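Long-range contacts in peptide-binding protein (Photobacterium damsela subsp. piscicida, PDB 6SQX), which cleaves the peptidoglycan of potentially competing bacteria as a secreted NlpC/P60 endopeptidase, probably of the cysteine type: residues Q63-W68 against G184-L189; I144-A149 against S214-D219. All coordinates share one frame; numbering follows the deposited sequence.

How the contacts relate
Both contacts bear on one five-stranded antiparallel sheet, and their centres lie 10 Å apart. Contact 1 sets the end of helix 50-64 and the turn after it against strand 186-192; contact 2 joins strand 142-145, the neighbour of that strand, to the edge strand 215-217. Probable hydrogen bonds tie the two together: G184 N to V145 O at 2.8 Å, and V145 N to T185 O at 3.1 Å. I187 adds apolar packing, its CD1 lying 3.5 Å from I215 CG2. Towards the NlpC/P60 part of the chain, the N148 side chain of contact 2 touches F320, four residues before C324, which is modified to cysteinesulfonic acid.

Contact 1 of 2, residues Q63-W68 against G184-L189; sequences QYYFQW and GTPIML
P186 packs against Y64, Y65 and W68, each ring meeting a different carbon of the proline. CD sits over a face of the Y64 ring, 3.8 Å from its centroid and 29° off the normal. CB lies over a face of W68, offset toward the rim of the indole and 3.8 Å from the centroid of its five-membered ring; both are CH-pi contacts. Between them, P186 CG reaches Y65 CD1 obliquely at 3.7 Å. Y64 holds its ring anti to the backbone N (chi1 -174°), which swings the phenol over the proline, while its CD2 stands 3.7 Å above the centre of the Y65 ring. Outside the segments, Y65 OH bonds W226 NE1, holding the end of the phenol, and W68 NE1 bonds G143 O, which fixes the turn of the indole; I187 O merely lies at the indole edge. The strand carrying P186, 186-192, is the middle one of the five in the SH3-type sheet, so the end of helix 50-64 and the 3-10 turn after it pack against the beginning of the middle strand. Polar joining across the other part of the contact is left to water. One molecule bridges Y64 OH (2.6 Å) and G184 O (2.7 Å). Two more link the carbonyls Y64 O and P186 O, and one of these also accepts from Q67 N at 3.0 Å. Beyond the waters the fit is again by van der Waals touch: Q67, bent at chi2, crosses M188 at about a right angle with OE1 3.5 Å from M188 CB, while that oxygen takes its hydrogen bond from K202 NZ.

Contact 2 of 2, residues I144-A149 against S214-D219; sequences IVVNNA and SIANVD. With EDO (1,2-ethanediol), chain N.
The first and last strands of an SH3-type sheet are paired here: strand 142-145 runs antiparallel to the short edge strand 215-217. I144 and A216 form the hydrogen-bonded pair, with I144 N giving to A216 O at 2.9 Å and A216 N to I144 O at 3.0 Å. V145 and I215 follow as the non-hydrogen-bonded pair, their CG2 atoms 4.4 Å apart on the sheet face where I187 of strand 186-192 packs. Past V145 the ladder ends in a shared acceptor: S214 O takes two backbone N-H groups from the same face of its carbonyl plane, V146 N at 2.7 Å and N147 N at 3.2 Å; the first stands 36° out of that plane and the second 33°, so neither donor is in plane. V146 lies along the partner strand: with chi1 at -60° its CG1 points away from its own carbonyl carbon and reaches A216 CB at 4.0 Å, and CG2 rests against the S214 carbonyl. On the opposite face from V145 and I215, I144 meets V218 at about a right angle, CG2 to CG1 at 3.7 Å. A277 and helix 220-226, through F222 and W226, cover this patch. D219 is the N-cap of that helix, its OD1 accepting from F222 N. At the far end, N148 ND2 gives a nearly straight bond of 3.1 Å to O1 of an ethanediol, probably from the crystallisation liquor, which E254 OE2 also binds. Pairing of the first strand with a last one that follows directly on a 3-10 turn, here at S214, is typical of the SH3 fold.

Contact 1 of 2, residues Q63-W68 against G184-L189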
ATOM      1  N   GLN A  63      -2.309   8.148  13.818  1.00 19.36           N
ATOM      2  CA  GLN A  63      -1.895   8.394  12.444  1.00 20.00           C
ATOM      3  C   GLN A  63      -3.090   8.382  11.503  1.00 19.17           C
ATOM      4  O   GLN A  63      -3.168   9.191  10.559  1.00 19.93           O
ATOM      5  CB  GLN A  63      -0.881   7.333  11.974  1.00 19.88           C
ATOM      6  CG  GLN A  63       0.386   7.212  12.872  1.00 19.96           C
ATOM      7  CD  GLN A  63       1.132   8.543  13.064  1.00 21.11           C
ATOM      8  OE1 GLN A  63       0.637   9.441  13.731  1.00 22.47           O
ATOM      9  NE2 GLN A  63       2.318   8.662  12.460  1.00 22.17           N
ATOM     10  N   TYR A  64      -4.000   7.425  11.728  1.00 19.50           N
ATOM     11  CA  TYR A  64      -5.127   7.225  10.818  1.00 19.10           C
ATOM     12  C   TYR A  64      -6.105   8.398  10.865  1.00 19.68           C
ATOM     13  O   TYR A  64      -6.661   8.792   9.825  1.00 19.60           O
ATOM     14  CB  TYR A  64      -5.853   5.939  11.199  1.00 19.23           C
ATOM     15  CG  TYR A  64      -6.954   5.509  10.268  1.00 19.09           C
ATOM     16  CD1 TYR A  64      -6.658   5.003   9.004  1.00 19.52           C
ATOM     17  CD2 TYR A  64      -8.290   5.532  10.678  1.00 18.76           C
ATOM     18  CE1 TYR A  64      -7.675   4.533   8.155  1.00 18.78           C
ATOM     19  CE2 TYR A  64      -9.291   5.082   9.840  1.00 18.89           C
ATOM     20  CZ  TYR A  64      -8.968   4.612   8.576  1.00 18.49           C
ATOM     21  OH  TYR A  64      -9.958   4.125   7.728  1.00 19.39           O
ATOM     22  N   TYR A  65      -6.314   8.974  12.052  1.00 19.84           N
ATOM     23  CA  TYR A  65      -7.215  10.120  12.214  1.00 20.75           C
ATOM     24  C   TYR A  65      -6.502  11.467  12.193  1.00 20.98           C
ATOM     25  O   TYR A  65      -7.131  12.487  12.501  1.00 21.35           O
ATOM     26  CB  TYR A  65      -8.050   9.980  13.504  1.00 21.88           C
ATOM     27  CG  TYR A  65      -9.001   8.793  13.436  1.00 20.82           C
ATOM     28  CD1 TYR A  65     -10.152   8.842  12.648  1.00 21.58           C
ATOM     29  CD2 TYR A  65      -8.746   7.626  14.160  1.00 22.06           C
ATOM     30  CE1 TYR A  65     -11.036   7.750  12.585  1.00 22.23           C
ATOM     31  CE2 TYR A  65      -9.613   6.543  14.082  1.00 21.84           C
ATOM     32  CZ  TYR A  65     -10.757   6.620  13.310  1.00 22.29           C
ATOM     33  OH  TYR A  65     -11.631   5.514  13.257  1.00 23.81           O
ATOM     34  N   PHE A  66      -5.238  11.496  11.772  1.00 20.62           N
ATOM     35  CA  PHE A  66      -4.473  12.741  11.826  1.00 20.70           C
ATOM     36  C   PHE A  66      -5.144  13.845  11.028  1.00 20.51           C
ATOM     37  O   PHE A  66      -5.098  15.020  11.430  1.00 21.62           O
ATOM     38  CB  PHE A  66      -3.080  12.479  11.262  1.00 20.57           C
ATOM     39  CG  PHE A  66      -2.204  13.686  11.268  1.00 21.56           C
ATOM     40  CD1 PHE A  66      -1.723  14.214  12.460  1.00 22.38           C
ATOM     41  CD2 PHE A  66      -1.836  14.286  10.076  1.00 22.47           C
ATOM     42  CE1 PHE A  66      -0.875  15.335  12.445  1.00 24.68           C
ATOM     43  CE2 PHE A  66      -0.982  15.401  10.047  1.00 24.22           C
ATOM     44  CZ  PHE A  66      -0.525  15.923  11.251  1.00 24.75           C
ATOM     45  N   GLN A  67      -5.773  13.520   9.896  1.00 20.24           N
ATOM     46  CA  GLN A  67      -6.382  14.589   9.095  1.00 19.27           C
ATOM     47  C   GLN A  67      -7.598  15.206   9.769  1.00 19.64           C
ATOM     48  O   GLN A  67      -8.077  16.243   9.311  1.00 21.38           O
ATOM     49  CB  GLN A  67      -6.780  14.086   7.693  1.00 20.55           C
ATOM     50  CG  GLN A  67      -5.615  13.519   6.896  1.00 20.68           C
ATOM     51  CD  GLN A  67      -4.467  14.486   6.703  1.00 20.60           C
ATOM     52  OE1 GLN A  67      -4.615  15.710   6.787  1.00 20.66           O
ATOM     53  NE2 GLN A  67      -3.325  13.932   6.383  1.00 20.95           N
ATOM     54  N   TRP A  68      -8.143  14.560  10.796  1.00 20.30           N
ATOM     55  CA  TRP A  68      -9.260  15.106  11.548  1.00 20.40           C
ATOM     56  C   TRP A  68      -8.786  15.801  12.803  1.00 21.82           C
ATOM     57  O   TRP A  68      -9.608  16.290  13.588  1.00 22.95           O
ATOM     58  CB  TRP A  68     -10.269  14.003  11.895  1.00 20.82           C
ATOM     59  CG  TRP A  68     -11.080  13.505  10.757  1.00 21.46           C
ATOM     60  CD1 TRP A  68     -11.031  13.922   9.446  1.00 20.90           C
ATOM     61  CD2 TRP A  68     -12.040  12.433  10.801  1.00 20.69           C
ATOM     62  NE1 TRP A  68     -11.946  13.196   8.681  1.00 20.54           N
ATOM     63  CE2 TRP A  68     -12.565  12.286   9.494  1.00 21.51           C
ATOM     64  CE3 TRP A  68     -12.526  11.609  11.824  1.00 21.61           C
ATOM     65  CZ2 TRP A  68     -13.542  11.327   9.185  1.00 22.04           C
ATOM     66  CZ3 TRP A  68     -13.512  10.677  11.513  1.00 21.06           C
ATOM     67  CH2 TRP A  68     -13.990  10.530  10.205  1.00 21.90           C
ATOM     68  N   GLY A 184     -14.447   5.167   3.614  1.00 17.98           N
ATOM     69  CA  GLY A 184     -14.321   5.322   5.055  1.00 17.66           C
ATOM     70  C   GLY A 184     -13.047   6.022   5.506  1.00 17.40           C
ATOM     71  O   GLY A 184     -12.946   6.354   6.703  1.00 17.79           O
ATOM     72  N   THR A 185     -12.062   6.213   4.602  1.00 17.70           N
ATOM     73  CA  THR A 185     -10.758   6.743   5.034  1.00 18.40           C
ATOM     74  C   THR A 185     -10.891   8.211   5.442  1.00 18.70           C
ATOM     75  O   THR A 185     -11.362   9.017   4.637  1.00 18.61           O
ATOM     76  CB  THR A 185      -9.735   6.649   3.895  1.00 18.38           C
ATOM     77  OG1 THR A 185      -9.580   5.276   3.474  1.00 19.33           O
ATOM     78  CG2 THR A 185      -8.383   7.117   4.376  1.00 18.86           C
ATOM     79  N   PRO A 186     -10.465   8.586   6.656  1.00 18.74           N
ATOM     80  CA  PRO A 186     -10.427  10.016   7.035  1.00 18.70           C
ATOM     81  C   PRO A 186      -9.388  10.771   6.204  1.00 18.05           C
ATOM     82  O   PRO A 186      -8.239  10.330   6.051  1.00 19.56           O
ATOM     83  CB  PRO A 186     -10.017   9.978   8.517  1.00 18.85           C
ATOM     84  CG  PRO A 186     -10.397   8.624   9.008  1.00 19.77           C
ATOM     85  CD  PRO A 186     -10.063   7.731   7.792  1.00 19.72           C
ATOM     86  N   ILE A 187      -9.798  11.910   5.648  1.00 18.80           N
ATOM     87  CA  ILE A 187      -8.934  12.700   4.772  1.00 18.87           C
ATOM     88  C   ILE A 187      -9.099  14.180   5.086  1.00 19.79           C
ATOM     89  O   ILE A 187      -9.955  14.592   5.865  1.00 20.74           O
ATOM     90  CB  ILE A 187      -9.211  12.443   3.267  1.00 19.21           C
ATOM     91  CG1 ILE A 187     -10.692  12.780   2.981  1.00 20.08           C
ATOM     92  CG2 ILE A 187      -8.873  10.983   2.911  1.00 20.77           C
ATOM     93  CD1 ILE A 187     -11.102  12.676   1.546  1.00 20.72           C
ATOM     94  N   MET A 188      -8.268  14.979   4.442  1.00 20.07           N
ATOM     95  CA  MET A 188      -8.468  16.410   4.405  1.00 19.79           C
ATOM     96  C   MET A 188      -8.560  16.833   2.952  1.00 20.48           C
ATOM     97  O   MET A 188      -7.781  16.354   2.118  1.00 20.99           O
ATOM     98  CB  MET A 188      -7.259  17.098   5.019  1.00 21.04           C
ATOM     99  CG  MET A 188      -7.348  18.639   5.020  1.00 22.04           C
ATOM    100  SD  MET A 188      -6.042  19.500   5.925  1.00 23.42           S
ATOM    101  CE  MET A 188      -6.537  19.141   7.633  1.00 24.65           C
ATOM    102  N   LEU A 189      -9.529  17.718   2.661  1.00 20.44           N
ATOM    103  CA  LEU A 189      -9.730  18.270   1.330  1.00 22.25           C
ATOM    104  C   LEU A 189      -8.873  19.527   1.200  1.00 22.29           C
ATOM    105  O   LEU A 189      -8.919  20.408   2.075  1.00 22.24           O
ATOM    106  CB  LEU A 189     -11.212  18.603   1.124  1.00 22.41           C
ATOM    107  CG  LEU A 189     -12.197  17.453   1.422  1.00 23.77           C
ATOM    108  CD1 LEU A 189     -13.591  17.918   1.024  1.00 27.57           C
ATOM    109  CD2 LEU A 189     -11.845  16.115   0.775  1.00 24.42           C
TER
HETATM  110  O   HOH W   1     -12.308   4.518   8.643  1.00 18.86           O
HETATM  111  O   HOH W   2      -6.567  11.006   8.531  0.60 21.79           O
HETATM  112  O   HOH W   3      -6.326   8.612   7.087  1.00 28.43           O

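Contact 2 of 2, residues I144-A149 against S214-D219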
ATOM      1  N   ILE A 144     -13.957  12.617   4.165  1.00 18.31           N
ATOM      2  CA  ILE A 144     -13.945  11.159   4.174  1.00 18.38           C
ATOM      3  C   ILE A 144     -14.076  10.657   2.742  1.00 18.79           C
ATOM      4  O   ILE A 144     -14.729  11.285   1.901  1.00 19.64           O
ATOM      5  CB  ILE A 144     -15.053  10.630   5.127  1.00 18.69           C
ATOM      6  CG1 ILE A 144     -14.801   9.167   5.526  1.00 19.14           C
ATOM      7  CG2 ILE A 144     -16.460  10.798   4.540  1.00 20.17           C
ATOM      8  CD1 ILE A 144     -15.622   8.737   6.725  1.00 20.81           C
ATOM      9  N   VAL A 145     -13.459   9.502   2.469  1.00 19.53           N
ATOM     10  CA  VAL A 145     -13.631   8.826   1.182  1.00 18.53           C
ATOM     11  C   VAL A 145     -14.980   8.115   1.166  1.00 19.45           C
ATOM     12  O   VAL A 145     -15.294   7.354   2.094  1.00 20.18           O
ATOM     13  CB  VAL A 145     -12.470   7.834   0.935  1.00 18.28           C
ATOM     14  CG1 VAL A 145     -12.686   7.046  -0.376  1.00 18.72           C
ATOM     15  CG2 VAL A 145     -11.131   8.594   0.893  1.00 18.90           C
ATOM     16  N   VAL A 146     -15.786   8.385   0.126  1.00 18.68           N
ATOM     17  CA  VAL A 146     -17.082   7.729  -0.035  1.00 20.57           C
ATOM     18  C   VAL A 146     -17.087   6.647  -1.113  1.00 20.80           C
ATOM     19  O   VAL A 146     -17.961   5.778  -1.082  1.00 23.79           O
ATOM     20  CB  VAL A 146     -18.260   8.719  -0.215  1.00 21.38           C
ATOM     21  CG1 VAL A 146     -18.381   9.637   1.012  1.00 21.61           C
ATOM     22  CG2 VAL A 146     -18.163   9.535  -1.525  1.00 22.93           C
ATOM     23  N   ASN A 147     -16.179   6.685  -2.074  1.00 19.05           N
ATOM     24  CA  ASN A 147     -16.012   5.584  -3.020  1.00 19.88           C
ATOM     25  C   ASN A 147     -14.537   5.210  -3.084  1.00 17.73           C
ATOM     26  O   ASN A 147     -13.675   6.090  -3.038  1.00 18.09           O
ATOM     27  CB  ASN A 147     -16.485   5.971  -4.424  1.00 22.20           C
ATOM     28  CG  ASN A 147     -17.993   6.067  -4.532  1.00 25.01           C
ATOM     29  OD1 ASN A 147     -18.713   5.137  -4.143  1.00 28.05           O
ATOM     30  ND2 ASN A 147     -18.483   7.167  -5.090  1.00 28.36           N
ATOM     31  N   ASN A 148     -14.233   3.909  -3.148  1.00 17.61           N
ATOM     32  CA  ASN A 148     -12.826   3.503  -3.226  1.00 17.17           C
ATOM     33  C   ASN A 148     -12.171   4.303  -4.342  1.00 18.54           C
ATOM     34  O   ASN A 148     -12.735   4.455  -5.429  1.00 19.49           O
ATOM     35  CB  ASN A 148     -12.725   2.013  -3.545  1.00 16.61           C
ATOM     36  CG  ASN A 148     -13.449   1.156  -2.521  1.00 18.44           C
ATOM     37  OD1 ASN A 148     -13.306   1.313  -1.312  1.00 19.00           O
ATOM     38  ND2 ASN A 148     -14.258   0.206  -3.023  1.00 20.45           N
ATOM     39  N   ALA A 149     -10.978   4.840  -4.079  1.00 18.96           N
ATOM     40  CA  ALA A 149     -10.404   5.817  -4.990  1.00 18.66           C
ATOM     41  C   ALA A 149      -8.962   5.481  -5.368  1.00 17.72           C
ATOM     42  O   ALA A 149      -8.150   5.118  -4.503  1.00 18.39           O
ATOM     43  CB  ALA A 149     -10.471   7.209  -4.338  1.00 18.95           C
ATOM     44  N   SER A 214     -15.768  10.994  -5.299  1.00 20.02           N
ATOM     45  CA  SER A 214     -15.324   9.933  -4.402  0.51 20.60           C
ATOM     46  C   SER A 214     -15.095  10.419  -2.976  1.00 20.02           C
ATOM     47  O   SER A 214     -14.788   9.604  -2.098  1.00 20.04           O
ATOM     48  CB  SER A 214     -14.044   9.283  -4.935  0.51 21.38           C
ATOM     49  OG  SER A 214     -12.891  10.034  -4.580  0.51 22.43           O
ATOM     50  N   ILE A 215     -15.254  11.721  -2.721  1.00 19.70           N
ATOM     51  CA  ILE A 215     -14.995  12.278  -1.406  1.00 20.68           C
ATOM     52  C   ILE A 215     -16.134  13.197  -0.971  1.00 21.10           C
ATOM     53  O   ILE A 215     -16.959  13.631  -1.782  1.00 22.41           O
ATOM     54  CB  ILE A 215     -13.621  13.013  -1.354  1.00 20.33           C
ATOM     55  CG1 ILE A 215     -13.425  14.077  -2.468  1.00 23.03           C
ATOM     56  CG2 ILE A 215     -12.495  11.977  -1.556  1.00 19.38           C
ATOM     57  CD1 ILE A 215     -14.139  15.375  -2.243  1.00 24.80           C
ATOM     58  N   ALA A 216     -16.184  13.460   0.336  1.00 20.52           N
ATOM     59  CA  ALA A 216     -17.177  14.376   0.894  1.00 20.96           C
ATOM     60  C   ALA A 216     -16.580  15.003   2.142  1.00 20.85           C
ATOM     61  O   ALA A 216     -15.729  14.403   2.790  1.00 22.33           O
ATOM     62  CB  ALA A 216     -18.449  13.595   1.261  1.00 22.27           C
ATOM     63  N   ASN A 217     -16.998  16.229   2.476  1.00 21.43           N
ATOM     64  CA  ASN A 217     -16.519  16.764   3.742  1.00 21.69           C
ATOM     65  C   ASN A 217     -17.366  16.242   4.893  1.00 21.64           C
ATOM     66  O   ASN A 217     -18.434  15.652   4.696  1.00 24.14           O
ATOM     67  CB  ASN A 217     -16.390  18.300   3.774  1.00 24.70           C
ATOM     68  CG  ASN A 217     -17.702  19.009   3.745  1.00 27.55           C
ATOM     69  OD1 ASN A 217     -18.605  18.661   2.980  1.00 29.22           O
ATOM     70  ND2 ASN A 217     -17.814  20.065   4.568  1.00 31.04           N
ATOM     71  N   VAL A 218     -16.848  16.385   6.110  1.00 22.09           N
ATOM     72  CA  VAL A 218     -17.549  15.927   7.301  1.00 24.16           C
ATOM     73  C   VAL A 218     -17.650  17.094   8.265  1.00 23.55           C
ATOM     74  O   VAL A 218     -16.782  17.976   8.280  1.00 23.32           O
ATOM     75  CB  VAL A 218     -16.890  14.697   7.971  1.00 21.75           C
ATOM     76  CG1 VAL A 218     -16.876  13.514   6.997  1.00 21.76           C
ATOM     77  CG2 VAL A 218     -15.476  14.996   8.421  1.00 23.09           C
ATOM     78  N   ASP A 219     -18.715  17.109   9.061  1.00 25.05           N
ATOM     79  CA  ASP A 219     -18.876  18.142  10.080  1.00 24.81           C
ATOM     80  C   ASP A 219     -18.514  17.608  11.470  1.00 24.40           C
ATOM     81  O   ASP A 219     -18.185  16.429  11.653  1.00 24.36           O
ATOM     82  CB  ASP A 219     -20.253  18.831  10.007  1.00 26.41           C
ATOM     83  CG  ASP A 219     -21.420  17.898  10.287  1.00 29.00           C
ATOM     84  OD1 ASP A 219     -21.222  16.773  10.765  1.00 28.81           O
ATOM     85  OD2 ASP A 219     -22.565  18.334  10.057  1.00 32.44           O
TER
HETATM   86  C1  EDO N 512     -13.875  -0.516  -7.014  1.00 31.27           C
HETATM   87  O1  EDO N 512     -14.610   0.251  -6.062  1.00 21.94           O
HETATM   88  C2  EDO N 512     -12.758  -1.241  -6.266  1.00 34.32           C
HETATM   89  O2  EDO N 512     -13.268  -2.345  -5.535  1.00 32.92           O